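Probable zinc protease PqqL (Escherichia coli, PDB 6OFS) is a periplasmic protein of the M16 peptidase family that binds zinc and probably acts as a metalloendopeptidase. Local coordinates at residues V680-V685 and Q850-I855. Sequence-based numbering, arbitrary orientation.
Sequences VIVGNV and QLANTI
V682 on strand 677-682 packs against A852 on helix 848-862. Methyl CG2 of V682 lies 3.7 Å from CB of A852 and also meets the CA of that alanine. The small side chain of A852 is consistent with the close approach of strand and helix, whose CA atoms at V682 and A852 are 5.8 Å apart. CG1 of V682 is anti to the backbone N (chi1 177°). This turns it to CD2 of L851 at 3.8 Å, and the two side chains cross at about a right angle. CG2 of V682 also reaches CD1 of I855 at 3.9 Å, so this one valine touches three helix residues. V680 adds a second, slightly wider set of contacts. Its CG2 is 4.1 Å from CG2 of I855, while its CG1 sits beside the carbonyl O of A852.

The axes of the short segments run roughly antiparallel, at 153°, and are 8.3 Å apart. I681 turns to the other side of the strand, onto L518 and I520. Away from the buried strand-facing side, the helix carries the exposed Q850 and the partly exposed T854. There OG1 of T854 donates a hydrogen bond to the carbonyl O of Q850 (2.7 Å), from above the carbonyl plane.

A852 also touches I521, and I855 touches I507 and A509. The helix thus packs across three neighbouring strands of a mixed sheet, in the C-terminal half of this M16 protein, away from the zinc site. W868 also touches L851 and I855. No hydrogen bond joins the two segments. The touching residues are all buried and their side chains aliphatic, which implies that the contact rests on the hydrophobic effect and shape fit.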
ATOM      1  N   VAL A 680      21.661 -20.018   9.617  1.00 51.59           N
ATOM      2  CA  VAL A 680      22.925 -20.550   9.094  1.00 51.59           C
ATOM      3  C   VAL A 680      23.769 -19.369   8.561  1.00 53.98           C
ATOM      4  O   VAL A 680      23.405 -18.756   7.567  1.00 52.23           O
ATOM      5  CB  VAL A 680      22.711 -21.689   8.053  1.00 54.68           C
ATOM      6  CG1 VAL A 680      24.031 -22.103   7.406  1.00 55.10           C
ATOM      7  CG2 VAL A 680      22.019 -22.895   8.690  1.00 53.89           C
ATOM      8  N   ILE A 681      24.854 -19.026   9.262  1.00 52.03           N
ATOM      9  CA  ILE A 681      25.734 -17.918   8.884  1.00 52.91           C
ATOM     10  C   ILE A 681      27.067 -18.468   8.352  1.00 58.42           C
ATOM     11  O   ILE A 681      27.798 -19.137   9.086  1.00 58.61           O
ATOM     12  CB  ILE A 681      25.882 -16.851  10.017  1.00 56.21           C
ATOM     13  CG1 ILE A 681      24.495 -16.391  10.553  1.00 55.47           C
ATOM     14  CG2 ILE A 681      26.734 -15.645   9.556  1.00 57.37           C
ATOM     15  CD1 ILE A 681      24.516 -15.822  11.934  1.00 60.08           C
ATOM     16  N   VAL A 682      27.333 -18.250   7.049  1.00 56.10           N
ATOM     17  CA  VAL A 682      28.526 -18.755   6.361  1.00 57.72           C
ATOM     18  C   VAL A 682      29.359 -17.606   5.770  1.00 65.79           C
ATOM     19  O   VAL A 682      28.844 -16.812   4.975  1.00 64.62           O
ATOM     20  CB  VAL A 682      28.181 -19.861   5.323  1.00 60.81           C
ATOM     21  CG1 VAL A 682      29.423 -20.332   4.570  1.00 61.18           C
ATOM     22  CG2 VAL A 682      27.495 -21.047   5.997  1.00 60.09           C
ATOM     23  N   GLY A 683      30.621 -17.531   6.188  1.00 67.13           N
ATOM     24  CA  GLY A 683      31.557 -16.498   5.756  1.00 70.28           C
ATOM     25  C   GLY A 683      32.689 -16.214   6.725  1.00 81.66           C
ATOM     26  O   GLY A 683      32.805 -16.876   7.761  1.00 82.07           O
ATOM     27  N   ASN A 684      33.537 -15.216   6.391  1.00 82.89           N
ATOM     28  CA  ASN A 684      34.704 -14.841   7.205  1.00 85.00           C
ATOM     29  C   ASN A 684      34.567 -13.465   7.888  1.00 91.76           C
ATOM     30  O   ASN A 684      35.002 -12.449   7.333  1.00 92.43           O
ATOM     31  CB  ASN A 684      35.999 -14.930   6.377  1.00 86.40           C
ATOM     32  CG  ASN A 684      36.276 -16.283   5.768  1.00114.79           C
ATOM     33  OD1 ASN A 684      35.894 -17.332   6.304  1.00112.64           O
ATOM     34  ND2 ASN A 684      36.961 -16.292   4.631  1.00105.83           N
ATOM     35  N   VAL A 685      33.961 -13.441   9.095  1.00 88.62           N
ATOM     36  CA  VAL A 685      33.776 -12.227   9.912  1.00 88.62           C
ATOM     37  C   VAL A 685      34.373 -12.500  11.311  1.00 93.82           C
ATOM     38  O   VAL A 685      34.285 -13.634  11.793  1.00 92.76           O
ATOM     39  CB  VAL A 685      32.282 -11.762   9.967  1.00 91.63           C
ATOM     40  CG1 VAL A 685      32.077 -10.582  10.920  1.00 91.26           C
ATOM     41  CG2 VAL A 685      31.750 -11.413   8.579  1.00 91.05           C
ATOM     42  N   GLN A 850      27.006 -22.205  -1.595  1.00 79.30           N
ATOM     43  CA  GLN A 850      27.003 -23.664  -1.691  1.00 77.63           C
ATOM     44  C   GLN A 850      27.082 -24.321  -0.320  1.00 75.84           C
ATOM     45  O   GLN A 850      26.191 -25.097   0.007  1.00 75.33           O
ATOM     46  CB  GLN A 850      28.109 -24.176  -2.629  1.00 80.20           C
ATOM     47  CG  GLN A 850      27.657 -24.321  -4.075  1.00104.37           C
ATOM     48  CD  GLN A 850      28.317 -23.310  -4.975  1.00133.45           C
ATOM     49  OE1 GLN A 850      29.457 -23.489  -5.424  1.00129.78           O
ATOM     50  NE2 GLN A 850      27.613 -22.219  -5.257  1.00130.34           N
ATOM     51  N   LEU A 851      28.107 -23.975   0.494  1.00 68.57           N
ATOM     52  CA  LEU A 851      28.312 -24.500   1.851  1.00 66.61           C
ATOM     53  C   LEU A 851      27.105 -24.239   2.780  1.00 69.04           C
ATOM     54  O   LEU A 851      26.725 -25.123   3.567  1.00 68.69           O
ATOM     55  CB  LEU A 851      29.596 -23.924   2.466  1.00 66.75           C
ATOM     56  CG  LEU A 851      29.998 -24.468   3.847  1.00 71.30           C
ATOM     57  CD1 LEU A 851      30.325 -25.941   3.786  1.00 71.31           C
ATOM     58  CD2 LEU A 851      31.167 -23.693   4.432  1.00 73.98           C
ATOM     59  N   ALA A 852      26.509 -23.032   2.683  1.00 62.58           N
ATOM     60  CA  ALA A 852      25.351 -22.666   3.478  1.00 60.86           C
ATOM     61  C   ALA A 852      24.172 -23.591   3.159  1.00 63.28           C
ATOM     62  O   ALA A 852      23.552 -24.130   4.076  1.00 62.71           O
ATOM     63  CB  ALA A 852      24.987 -21.217   3.219  1.00 61.36           C
ATOM     64  N   ASN A 853      23.932 -23.849   1.864  1.00 59.48           N
ATOM     65  CA  ASN A 853      22.859 -24.718   1.374  1.00 58.45           C
ATOM     66  C   ASN A 853      23.105 -26.188   1.686  1.00 61.72           C
ATOM     67  O   ASN A 853      22.140 -26.947   1.783  1.00 61.61           O
ATOM     68  CB  ASN A 853      22.596 -24.469  -0.108  1.00 58.09           C
ATOM     69  CG  ASN A 853      21.942 -23.118  -0.355  1.00 77.08           C
ATOM     70  OD1 ASN A 853      20.971 -22.727   0.314  1.00 70.23           O
ATOM     71  ND2 ASN A 853      22.444 -22.376  -1.329  1.00 67.18           N
ATOM     72  N   THR A 854      24.391 -26.569   1.917  1.00 57.39           N
ATOM     73  CA  THR A 854      24.837 -27.914   2.317  1.00 56.63           C
ATOM     74  C   THR A 854      24.405 -28.165   3.781  1.00 58.68           C
ATOM     75  O   THR A 854      23.803 -29.199   4.075  1.00 58.18           O
ATOM     76  CB  THR A 854      26.375 -28.037   2.158  1.00 60.18           C
ATOM     77  OG1 THR A 854      26.755 -27.611   0.849  1.00 61.55           O
ATOM     78  CG2 THR A 854      26.901 -29.449   2.442  1.00 53.74           C
ATOM     79  N   ILE A 855      24.725 -27.209   4.685  1.00 53.97           N
ATOM     80  CA  ILE A 855      24.357 -27.236   6.105  1.00 52.80           C
ATOM     81  C   ILE A 855      22.830 -27.284   6.209  1.00 56.32           C
ATOM     82  O   ILE A 855      22.294 -28.098   6.961  1.00 55.70           O
ATOM     83  CB  ILE A 855      24.986 -26.039   6.884  1.00 55.18           C
ATOM     84  CG1 ILE A 855      26.531 -26.049   6.735  1.00 55.72           C
ATOM     85  CG2 ILE A 855      24.559 -26.056   8.378  1.00 54.63           C
ATOM     86  CD1 ILE A 855      27.271 -24.749   7.040  1.00 61.37           C
TER